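PDB 3LKI: fructokinase from Xylella fastidiosa, which probably transfers a phosphate from ATP to fructose and has the ribokinase-like fold of PfkB carbohydrate kinases. Local coordinates for residues Ser164-Phe169 with Val193-Ser198; Ala40-Ala45 with Ala263-Met268; Leu296-Ala301 with Ser324-Gln329; Ala45-Gly50 with Ala75-Asp80. All coordinates share one frame; numbering follows the deposited sequence.

Contact 4 is nested in the chain loop closed by contact 2, and so is contact 1; contact 3 follows near the C-terminus. Contact 1 joins two central parallel strands of the nine-stranded sheet. Contact 2 packs helix 38-49 on helix 260-275, with its centre about 13 Å from that of contact 1, and Val265 reaches Lys195. Contact 4 uses the end of helix 38-49, shares Ala45 with contact 2 and lies about 10 Å from it, centre to centre. Contact 3 lies about 15 Å from contact 2, centre to centre; Phe264 and Ala299 meet between them. Contacts 1 to 3 each have a residue touching ATP (Lys195, Phe264, Ala300), while contact 4 lies away from it.

Contact 1: Ser164-Phe169 with Val193-Ser198; sequences SFDLNF and VVKLSS. With PO4 (phosphate ion), chain D.
Asp166 and Lys195 lie side by side on one face of the sheet, pointing the same way. OD2 of Asp166 rests 3.2 Å from CD of Lys195. Its salt bridge to NZ of Lys195 is long, at 3.7 Å. A water also lies between them; it accepts from Lys195 NZ at 2.9 Å, and its very short approach to Asp166 OD1 is doubtful. The lysine chain bends at its second torsion (chi2 -89°) and runs on beside the carboxylate. NZ has a stronger partner in ATP O2B, with which it forms a salt bridge. It is thus shared by the ATP phosphate, the water and, at long range, Asp166.

The tight part is the backbone. Phe165 N donates to Val193 O at 2.8 Å, Lys195 N to Phe165 O at 2.9 Å, and Leu167 N to Lys195 O at 3.1 Å. These three bonds keep the strands in parallel register. On the face with Phe165 and Val194, Leu196 CD2 meets both CB and CD2 of Leu167, each at 3.6 Å. Helix 181-189 covers this side through Leu184 and Leu188.

The pairing loosens beyond Leu167. Asn168 turns from the neighbouring strand, and its ND2 donates to O2 of a phosphate ion, probably from the crystallisation liquor, at 2.8 Å. Ser197 caps the following helix. Strand 162-166, helix 181-189 and strand 193-197 form the beta-alpha-beta unit of a ribokinase-like sheet, with the ATP-binding Lys195 on its second strand.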
# COMPACT_ATOMS: atom_id res chain seq x y z
N SER B 164 10.88 2.20 -28.52
CA SER B 164 9.90 1.14 -28.43
C SER B 164 8.81 1.53 -27.44
O SER B 164 9.10 1.99 -26.34
CB SER B 164 10.57 -0.15 -27.98
OG SER B 164 9.62 -1.14 -27.63
N PHE B 165 7.56 1.34 -27.84
CA PHE B 165 6.43 1.69 -27.00
C PHE B 165 5.37 0.59 -26.96
O PHE B 165 4.77 0.24 -27.97
CB PHE B 165 5.80 3.00 -27.50
CG PHE B 165 4.66 3.52 -26.64
CD1 PHE B 165 4.84 3.72 -25.28
CD2 PHE B 165 3.44 3.84 -27.21
CE1 PHE B 165 3.80 4.24 -24.48
CE2 PHE B 165 2.39 4.36 -26.43
CZ PHE B 165 2.58 4.56 -25.07
N ASP B 166 5.18 0.03 -25.77
CA ASP B 166 4.17 -1.00 -25.54
C ASP B 166 3.06 -0.25 -24.81
O ASP B 166 3.25 0.17 -23.67
CB ASP B 166 4.72 -2.10 -24.63
CG ASP B 166 3.64 -3.08 -24.16
OD1 ASP B 166 3.94 -3.89 -23.26
OD2 ASP B 166 2.51 -3.03 -24.68
N LEU B 167 1.91 -0.07 -25.47
CA LEU B 167 0.81 0.68 -24.86
C LEU B 167 0.59 0.25 -23.41
O LEU B 167 0.71 1.06 -22.49
CB LEU B 167 -0.48 0.52 -25.67
CG LEU B 167 -1.49 1.65 -25.45
CD1 LEU B 167 -0.85 2.98 -25.85
CD2 LEU B 167 -2.75 1.43 -26.28
N ASN B 168 0.28 -1.02 -23.22
CA ASN B 168 0.07 -1.56 -21.88
C ASN B 168 -0.93 -0.69 -21.10
O ASN B 168 -0.71 -0.31 -19.95
CB ASN B 168 1.41 -1.59 -21.15
CG ASN B 168 1.45 -2.62 -20.05
OD1 ASN B 168 1.03 -2.36 -18.92
ND2 ASN B 168 1.95 -3.80 -20.37
N PHE B 169 -2.04 -0.38 -21.76
CA PHE B 169 -3.08 0.47 -21.19
C PHE B 169 -3.83 -0.18 -20.02
O PHE B 169 -4.43 -1.24 -20.17
CB PHE B 169 -4.05 0.87 -22.30
CG PHE B 169 -5.06 1.90 -21.90
CD1 PHE B 169 -4.70 2.96 -21.08
CD2 PHE B 169 -6.37 1.82 -22.37
CE1 PHE B 169 -5.63 3.93 -20.74
CE2 PHE B 169 -7.31 2.79 -22.03
CZ PHE B 169 -6.94 3.85 -21.21
N VAL B 193 8.72 1.58 -32.84
CA VAL B 193 8.13 0.26 -32.71
C VAL B 193 6.99 0.33 -31.71
O VAL B 193 7.16 0.80 -30.58
CB VAL B 193 9.18 -0.75 -32.20
CG1 VAL B 193 8.54 -2.13 -32.01
CG2 VAL B 193 10.35 -0.83 -33.19
N VAL B 194 5.81 -0.12 -32.13
CA VAL B 194 4.65 -0.11 -31.27
C VAL B 194 4.07 -1.50 -31.07
O VAL B 194 3.94 -2.29 -32.01
CB VAL B 194 3.54 0.81 -31.84
CG1 VAL B 194 2.29 0.71 -31.00
CG2 VAL B 194 4.03 2.26 -31.88
N LYS B 195 3.74 -1.80 -29.82
CA LYS B 195 3.17 -3.09 -29.48
C LYS B 195 1.81 -2.85 -28.83
O LYS B 195 1.70 -2.12 -27.85
CB LYS B 195 4.11 -3.85 -28.54
CG LYS B 195 3.67 -5.27 -28.17
CD LYS B 195 2.79 -5.26 -26.94
CE LYS B 195 2.57 -6.67 -26.39
NZ LYS B 195 1.69 -6.62 -25.19
N LEU B 196 0.78 -3.47 -29.40
CA LEU B 196 -0.59 -3.32 -28.90
C LEU B 196 -1.26 -4.68 -28.76
O LEU B 196 -0.86 -5.66 -29.40
CB LEU B 196 -1.44 -2.50 -29.87
CG LEU B 196 -1.05 -1.09 -30.30
CD1 LEU B 196 -2.00 -0.64 -31.40
CD2 LEU B 196 -1.11 -0.15 -29.11
N SER B 197 -2.29 -4.73 -27.92
CA SER B 197 -3.05 -5.96 -27.75
C SER B 197 -4.25 -5.81 -28.66
O SER B 197 -4.54 -4.70 -29.12
CB SER B 197 -3.52 -6.11 -26.30
OG SER B 197 -4.51 -5.14 -26.00
N SER B 198 -4.95 -6.91 -28.94
CA SER B 198 -6.13 -6.86 -29.80
C SER B 198 -7.14 -5.88 -29.23
O SER B 198 -7.78 -5.13 -29.97
CB SER B 198 -6.78 -8.25 -29.89
OG SER B 198 -5.86 -9.24 -30.28
P PO4 D . 2.11 -5.72 -17.20
O1 PO4 D . 1.21 -6.81 -16.75
O2 PO4 D . 2.43 -5.90 -18.64
O3 PO4 D . 1.44 -4.40 -17.00
O4 PO4 D . 3.37 -5.75 -16.40
O HOH W 1 3.25 -6.27 -22.74

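Contact 2: Ala40-Ala45 with Ala263-Met268; sequences ANVAVA and AFVGGM. With ATP (adenosine-5'-triphosphate), chain E.
This helix pair belongs to the buried core beside the ATP site of the PfkB fold. Val42 of helix 38-49 meets Val265 of helix 260-275, methyl to methyl. Val42 CG2 lies 3.9 Å from Val265 CG1, and Val42 CG1 is almost as near to that same methyl. CG1 of Val265 stands anti to its backbone N (chi1 173°), which turns it to face both Val42 methyls.

Gly266 allows the close approach. It has no side chain, so its CA meets Val42 CG1 directly at 4.0 Å and Ala45 CB at 4.1 Å. The CA atoms of Val42 and Gly266 are only 4.7 Å apart. The segment axes approach to 7.8 Å and cross at -47°. No hydrogen bond joins the segments, but Asn41 ND2 donates to Asp262 OD2 just before the second one.

Phe264 points away from Val42. Its CD1 packs 3.8 Å from ATP C4', so the helix serves the helix interface and the ribose on different sides. Ala299 and Leu228 also touch Phe264. The small Gly266 and Ala45 in the interface are characteristic of close helix packing, here within a ribokinase-like kinase core next to its nucleotide site.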
# COMPACT_ATOMS: atom_id res chain seq x y z
N ALA B 40 9.87 -2.79 -16.14
CA ALA B 40 10.78 -3.52 -15.26
C ALA B 40 10.85 -4.98 -15.71
O ALA B 40 11.92 -5.58 -15.74
CB ALA B 40 10.32 -3.43 -13.80
N ASN B 41 9.69 -5.54 -16.04
CA ASN B 41 9.61 -6.92 -16.49
C ASN B 41 10.43 -7.10 -17.77
O ASN B 41 11.19 -8.05 -17.90
CB ASN B 41 8.15 -7.33 -16.76
CG ASN B 41 7.35 -7.51 -15.47
OD1 ASN B 41 7.91 -7.80 -14.42
ND2 ASN B 41 6.03 -7.35 -15.56
N VAL B 42 10.29 -6.16 -18.70
CA VAL B 42 11.01 -6.22 -19.95
C VAL B 42 12.52 -6.22 -19.70
O VAL B 42 13.25 -7.01 -20.28
CB VAL B 42 10.63 -5.03 -20.86
CG1 VAL B 42 11.54 -4.97 -22.07
CG2 VAL B 42 9.17 -5.18 -21.32
N ALA B 43 12.96 -5.34 -18.80
CA ALA B 43 14.38 -5.24 -18.46
C ALA B 43 14.93 -6.57 -17.95
O ALA B 43 16.00 -7.01 -18.37
CB ALA B 43 14.58 -4.15 -17.41
N VAL B 44 14.19 -7.20 -17.04
CA VAL B 44 14.64 -8.47 -16.47
C VAL B 44 14.65 -9.57 -17.53
O VAL B 44 15.54 -10.41 -17.54
CB VAL B 44 13.76 -8.89 -15.27
CG1 VAL B 44 14.09 -10.31 -14.83
CG2 VAL B 44 14.01 -7.94 -14.11
N ALA B 45 13.67 -9.54 -18.42
CA ALA B 45 13.61 -10.54 -19.47
C ALA B 45 14.85 -10.41 -20.36
O ALA B 45 15.47 -11.41 -20.73
CB ALA B 45 12.35 -10.36 -20.30
N ALA B 263 7.46 -10.22 -21.58
CA ALA B 263 8.49 -11.19 -21.91
C ALA B 263 8.67 -11.18 -23.42
O ALA B 263 9.80 -11.23 -23.92
CB ALA B 263 8.06 -12.57 -21.44
N PHE B 264 7.55 -11.14 -24.14
CA PHE B 264 7.56 -11.10 -25.60
C PHE B 264 8.38 -9.88 -26.01
O PHE B 264 9.29 -9.98 -26.83
CB PHE B 264 6.13 -10.97 -26.13
CG PHE B 264 6.04 -10.90 -27.64
CD1 PHE B 264 5.96 -12.06 -28.40
CD2 PHE B 264 6.02 -9.67 -28.29
CE1 PHE B 264 5.87 -12.01 -29.78
CE2 PHE B 264 5.94 -9.61 -29.68
CZ PHE B 264 5.86 -10.78 -30.43
N VAL B 265 8.04 -8.72 -25.45
CA VAL B 265 8.75 -7.49 -25.77
C VAL B 265 10.23 -7.65 -25.45
O VAL B 265 11.08 -7.21 -26.21
CB VAL B 265 8.18 -6.27 -25.01
CG1 VAL B 265 9.07 -5.04 -25.23
CG2 VAL B 265 6.75 -5.98 -25.48
N GLY B 266 10.51 -8.29 -24.32
CA GLY B 266 11.88 -8.52 -23.91
C GLY B 266 12.67 -9.29 -24.95
O GLY B 266 13.75 -8.86 -25.37
N GLY B 267 12.14 -10.42 -25.38
CA GLY B 267 12.81 -11.22 -26.39
C GLY B 267 13.02 -10.46 -27.69
O GLY B 267 14.08 -10.57 -28.30
N MSE B 268 12.03 -9.68 -28.10
CA MSE B 268 12.13 -8.91 -29.33
C MSE B 268 13.23 -7.85 -29.25
O MSE B 268 14.10 -7.79 -30.12
CB MSE B 268 10.80 -8.24 -29.66
CG MSE B 268 10.84 -7.33 -30.88
SE MSE B 268 9.13 -6.46 -31.26
CE MSE B 268 9.06 -5.27 -29.75
PG ATP E . 0.13 -8.72 -20.73
O1G ATP E . -0.63 -7.45 -21.00
O2G ATP E . 1.57 -8.48 -20.30
O3G ATP E . -0.61 -9.56 -19.68
PB ATP E . -0.79 -9.39 -23.46
O1B ATP E . -2.24 -9.76 -23.20
O2B ATP E . -0.40 -8.08 -24.04
O3B ATP E . 0.14 -9.51 -22.13
PA ATP E . -0.71 -11.92 -24.95
O1A ATP E . -1.38 -12.74 -23.87
O2A ATP E . -1.47 -11.54 -26.18
O3A ATP E . -0.10 -10.53 -24.34
O5' ATP E . 1.08 -12.21 -25.38
C5' ATP E . 2.47 -12.31 -25.21
C4' ATP E . 3.05 -13.26 -26.24
O4' ATP E . 3.26 -14.36 -25.35
C3' ATP E . 2.09 -13.91 -27.28
O3' ATP E . 2.02 -13.21 -28.50
C2' ATP E . 2.64 -15.27 -27.38
O2' ATP E . 3.77 -15.30 -28.29
C1' ATP E . 3.00 -15.62 -25.97
N9 ATP E . 1.79 -16.31 -25.32
C8 ATP E . 0.84 -15.80 -24.44
N7 ATP E . -0.08 -16.73 -24.08
C5 ATP E . 0.24 -17.86 -24.70
C6 ATP E . -0.28 -19.26 -24.78
N6 ATP E . -1.38 -19.59 -24.08
N1 ATP E . 0.39 -20.20 -25.59
C2 ATP E . 1.53 -19.90 -26.33
N3 ATP E . 2.07 -18.63 -26.30
C4 ATP E . 1.48 -17.60 -25.52

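Contact 3: Leu296-Ala301 with Ser324-Gln329; sequences LRFAAA and SLIQEQ. With ATP (adenosine-5'-triphosphate), chain E.
Ile326 packs among Arg297, Phe298 and Ala301, and each of its branches has its own partner. CG1 lies 3.7 Å from Ala301 CB. CD1 goes deeper: it is 3.7 Å from Phe298 CA and 3.9 Å from Phe298 CD1. CG2 rests 4.0 Å from Arg297 CD, so the arginine contributes only the aliphatic part of its chain. Leu325 adds a second touch, with CD2 3.8 Å from Ala301 O. No hydrogen bond crosses the contact, which is apolar packing.

The torsions of Ile326 explain the division. CG1 sits anti to the carbonyl carbon (chi1 -64°), and the extended second torsion carries CD1 onward to Phe298. The two side chains cross at about a right angle. Ala301 points at the other helix with only a methyl. Phe298 leaves its helix pointing away overall, yet CB and CD1 still meet Ile326 CD1.

A second shell packs around these residues. Leu319, Val322 and Leu323, earlier on helix 319-328, pack on Phe298, and Val322 also touches Ala301. Phe250 from a loop touches Arg297 and Ala301. Nearby, Ala300 CA lies 3.5 Å from ATP O2'. The segment axes lie 9.9 Å apart at their closest, with 114° between their directions. Helix 289-307 thus lies between helix 319-328, which crosses it here, and helix 260-275, which it meets through Ala299.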
# COMPACT_ATOMS: atom_id res chain seq x y z
N LEU B 296 10.42 -12.39 -34.59
CA LEU B 296 9.19 -12.51 -33.82
C LEU B 296 9.01 -13.95 -33.31
O LEU B 296 8.38 -14.16 -32.28
CB LEU B 296 7.98 -12.08 -34.65
CG LEU B 296 8.01 -10.62 -35.13
CD1 LEU B 296 6.77 -10.32 -35.94
CD2 LEU B 296 8.12 -9.68 -33.93
N ARG B 297 9.58 -14.92 -34.03
CA ARG B 297 9.48 -16.31 -33.58
C ARG B 297 10.21 -16.44 -32.24
O ARG B 297 9.68 -17.01 -31.29
CB ARG B 297 10.11 -17.29 -34.59
CG ARG B 297 10.14 -18.74 -34.05
CD ARG B 297 10.72 -19.77 -35.03
NE ARG B 297 9.89 -19.92 -36.22
CZ ARG B 297 10.20 -19.44 -37.42
NH1 ARG B 297 11.35 -18.77 -37.59
NH2 ARG B 297 9.38 -19.61 -38.44
N PHE B 298 11.42 -15.90 -32.18
CA PHE B 298 12.22 -15.91 -30.95
C PHE B 298 11.43 -15.20 -29.83
O PHE B 298 11.33 -15.71 -28.72
CB PHE B 298 13.55 -15.17 -31.19
CG PHE B 298 14.42 -15.09 -29.98
CD1 PHE B 298 15.37 -16.07 -29.71
CD2 PHE B 298 14.31 -14.02 -29.09
CE1 PHE B 298 16.20 -15.98 -28.58
CE2 PHE B 298 15.13 -13.92 -27.96
CZ PHE B 298 16.07 -14.90 -27.71
N ALA B 299 10.88 -14.02 -30.13
CA ALA B 299 10.12 -13.28 -29.12
C ALA B 299 8.94 -14.11 -28.62
O ALA B 299 8.67 -14.14 -27.42
CB ALA B 299 9.64 -11.94 -29.67
N ALA B 300 8.26 -14.78 -29.54
CA ALA B 300 7.11 -15.61 -29.19
C ALA B 300 7.58 -16.75 -28.28
O ALA B 300 6.86 -17.14 -27.35
CB ALA B 300 6.46 -16.18 -30.45
N ALA B 301 8.78 -17.26 -28.54
CA ALA B 301 9.34 -18.34 -27.73
C ALA B 301 9.56 -17.87 -26.29
O ALA B 301 9.26 -18.60 -25.35
CB ALA B 301 10.64 -18.84 -28.33
N SER B 324 16.33 -23.70 -27.24
CA SER B 324 15.95 -25.11 -27.19
C SER B 324 14.51 -25.30 -27.60
O SER B 324 14.20 -26.21 -28.37
CB SER B 324 16.15 -25.69 -25.78
OG SER B 324 17.52 -25.89 -25.51
N LEU B 325 13.62 -24.46 -27.08
CA LEU B 325 12.20 -24.55 -27.42
C LEU B 325 12.02 -24.37 -28.93
O LEU B 325 11.25 -25.10 -29.56
CB LEU B 325 11.40 -23.48 -26.68
CG LEU B 325 9.93 -23.36 -27.10
CD1 LEU B 325 9.23 -24.69 -26.87
CD2 LEU B 325 9.24 -22.24 -26.33
N ILE B 326 12.74 -23.40 -29.49
CA ILE B 326 12.66 -23.13 -30.92
C ILE B 326 13.21 -24.31 -31.72
O ILE B 326 12.63 -24.73 -32.72
CB ILE B 326 13.47 -21.87 -31.29
CG1 ILE B 326 12.88 -20.63 -30.62
CG2 ILE B 326 13.49 -21.69 -32.81
CD1 ILE B 326 13.68 -19.35 -30.88
N GLN B 327 14.34 -24.85 -31.26
CA GLN B 327 14.97 -25.99 -31.92
C GLN B 327 14.05 -27.21 -31.90
O GLN B 327 13.86 -27.87 -32.92
CB GLN B 327 16.29 -26.31 -31.23
CG GLN B 327 17.05 -27.52 -31.79
CD GLN B 327 17.36 -27.38 -33.26
OE1 GLN B 327 17.58 -26.28 -33.77
NE2 GLN B 327 17.41 -28.51 -33.96
N GLU B 328 13.48 -27.48 -30.74
CA GLU B 328 12.59 -28.63 -30.56
C GLU B 328 11.27 -28.55 -31.31
O GLU B 328 10.89 -29.48 -32.02
CB GLU B 328 12.28 -28.82 -29.07
CG GLU B 328 13.49 -29.20 -28.25
CD GLU B 328 14.16 -30.44 -28.80
OE1 GLU B 328 13.48 -31.48 -28.89
OE2 GLU B 328 15.37 -30.37 -29.13
N GLN B 329 10.58 -27.43 -31.16
CA GLN B 329 9.29 -27.26 -31.80
C GLN B 329 9.40 -26.70 -33.22
O GLN B 329 8.48 -26.06 -33.72
CB GLN B 329 8.41 -26.34 -30.94
CG GLN B 329 6.93 -26.67 -30.99
CD GLN B 329 6.18 -26.12 -29.80
OE1 GLN B 329 6.52 -26.40 -28.65
NE2 GLN B 329 5.14 -25.33 -30.06
PG ATP E . 0.13 -8.72 -20.73
O1G ATP E . -0.63 -7.45 -21.00
O2G ATP E . 1.57 -8.48 -20.30
O3G ATP E . -0.61 -9.56 -19.68
PB ATP E . -0.79 -9.39 -23.46
O1B ATP E . -2.24 -9.76 -23.20
O2B ATP E . -0.40 -8.08 -24.04
O3B ATP E . 0.14 -9.51 -22.13
PA ATP E . -0.71 -11.92 -24.95
O1A ATP E . -1.38 -12.74 -23.87
O2A ATP E . -1.47 -11.54 -26.18
O3A ATP E . -0.10 -10.53 -24.34
O5' ATP E . 1.08 -12.21 -25.38
C5' ATP E . 2.47 -12.31 -25.21
C4' ATP E . 3.05 -13.26 -26.24
O4' ATP E . 3.26 -14.36 -25.35
C3' ATP E . 2.09 -13.91 -27.28
O3' ATP E . 2.02 -13.21 -28.50
C2' ATP E . 2.64 -15.27 -27.38
O2' ATP E . 3.77 -15.30 -28.29
C1' ATP E . 3.00 -15.62 -25.97
N9 ATP E . 1.79 -16.31 -25.32
C8 ATP E . 0.84 -15.80 -24.44
N7 ATP E . -0.08 -16.73 -24.08
C5 ATP E . 0.24 -17.86 -24.70
C6 ATP E . -0.28 -19.26 -24.78
N6 ATP E . -1.38 -19.59 -24.08
N1 ATP E . 0.39 -20.20 -25.59
C2 ATP E . 1.53 -19.90 -26.33
N3 ATP E . 2.07 -18.63 -26.30
C4 ATP E . 1.48 -17.60 -25.52

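Contact 4: Ala45-Gly50 with Ala75-Asp80; sequences AVARLG and AGVVTD
Ala47 overlaps the turn that follows helix 63-75, and its CB makes nearly all of the contact. Two Schellman motifs lie close together here. One ends helix 38-49 at Gly50 and the other ends helix 63-75 at Gly76. Both glycines have positive phi, 98° in each case, a conformation that suits glycine. This closes the last turn of each helix; in helix 38-49, Gly50 N donates to Ala47 O at 2.9 Å.

Gly76 also brings its backbone near Ala47: the two CA atoms are 5.5 Å apart, and Gly76 C lies 4.0 Å from Ala47 CB. No hydrogen bond spans the segments. Arg48 stays at the margin, and its NE bonds instead to the backbone oxygen of Met316.

Beneath this surface contact lies strand 53-60 of the large sheet. Its Val53 touches Ala47 and bonds through its backbone to Val78, while Phe55 and Phe72 pack on Val77. The turn therefore joins two helices to the outer strands of the large sheet within this chain, 53-60 and 82-85.

Val77 holds CG2 anti to its own carbonyl carbon, beside the backbone N. From there the methyl meets Ala47 CB at 3.7 Å, while Ala75 O comes closer still to that CB, at 3.3 Å.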
# COMPACT_ATOMS: atom_id res chain seq x y z
N ALA B 45 13.67 -9.54 -18.42
CA ALA B 45 13.61 -10.54 -19.47
C ALA B 45 14.85 -10.41 -20.36
O ALA B 45 15.47 -11.41 -20.73
CB ALA B 45 12.35 -10.36 -20.30
N VAL B 46 15.21 -9.17 -20.70
CA VAL B 46 16.38 -8.91 -21.54
C VAL B 46 17.66 -9.39 -20.83
O VAL B 46 18.50 -10.05 -21.42
CB VAL B 46 16.51 -7.40 -21.86
CG1 VAL B 46 17.84 -7.14 -22.54
CG2 VAL B 46 15.36 -6.93 -22.75
N ALA B 47 17.78 -9.04 -19.55
CA ALA B 47 18.94 -9.41 -18.76
C ALA B 47 19.10 -10.93 -18.64
O ALA B 47 20.20 -11.46 -18.71
CB ALA B 47 18.84 -8.79 -17.36
N ARG B 48 17.98 -11.62 -18.46
CA ARG B 48 18.00 -13.06 -18.33
C ARG B 48 18.55 -13.68 -19.63
O ARG B 48 19.22 -14.71 -19.60
CB ARG B 48 16.58 -13.56 -18.05
CG ARG B 48 16.48 -15.02 -17.65
CD ARG B 48 17.14 -15.29 -16.31
NE ARG B 48 16.80 -16.63 -15.82
CZ ARG B 48 17.60 -17.38 -15.08
NH1 ARG B 48 18.80 -16.92 -14.73
NH2 ARG B 48 17.21 -18.58 -14.67
N LEU B 49 18.29 -13.02 -20.75
CA LEU B 49 18.76 -13.50 -22.04
C LEU B 49 20.24 -13.18 -22.25
O LEU B 49 20.86 -13.70 -23.19
CB LEU B 49 17.92 -12.87 -23.16
CG LEU B 49 16.45 -13.31 -23.17
CD1 LEU B 49 15.65 -12.49 -24.19
CD2 LEU B 49 16.38 -14.79 -23.48
N GLY B 50 20.79 -12.33 -21.39
CA GLY B 50 22.19 -11.95 -21.51
C GLY B 50 22.43 -10.63 -22.21
O GLY B 50 23.57 -10.27 -22.50
N ALA B 75 19.47 -9.98 -11.26
CA ALA B 75 19.11 -10.43 -12.60
C ALA B 75 20.12 -9.94 -13.64
O ALA B 75 20.12 -10.42 -14.77
CB ALA B 75 17.72 -9.95 -12.96
N GLY B 76 20.96 -8.99 -13.25
CA GLY B 76 21.93 -8.47 -14.19
C GLY B 76 21.53 -7.18 -14.87
O GLY B 76 22.17 -6.75 -15.83
N VAL B 77 20.45 -6.56 -14.40
CA VAL B 77 20.00 -5.28 -14.96
C VAL B 77 20.86 -4.18 -14.37
O VAL B 77 20.99 -4.08 -13.14
CB VAL B 77 18.52 -4.99 -14.60
CG1 VAL B 77 18.12 -3.58 -15.07
CG2 VAL B 77 17.60 -6.05 -15.24
N VAL B 78 21.47 -3.35 -15.21
CA VAL B 78 22.30 -2.26 -14.70
C VAL B 78 21.40 -1.30 -13.91
O VAL B 78 20.32 -0.92 -14.37
CB VAL B 78 23.02 -1.52 -15.85
CG1 VAL B 78 23.78 -0.32 -15.32
CG2 VAL B 78 23.98 -2.48 -16.55
N THR B 79 21.84 -0.91 -12.72
CA THR B 79 21.06 -0.04 -11.84
C THR B 79 21.51 1.43 -11.75
O THR B 79 20.87 2.21 -11.04
CB THR B 79 21.04 -0.61 -10.41
OG1 THR B 79 22.39 -0.75 -9.95
CG2 THR B 79 20.33 -1.97 -10.37
N ASP B 80 22.58 1.79 -12.45
CA ASP B 80 23.11 3.16 -12.40
C ASP B 80 22.09 4.26 -12.69
O ASP B 80 22.28 5.40 -12.27
CB ASP B 80 24.27 3.33 -13.38
CG ASP B 80 25.31 2.23 -13.26
OD1 ASP B 80 25.60 1.80 -12.13
OD2 ASP B 80 25.83 1.81 -14.31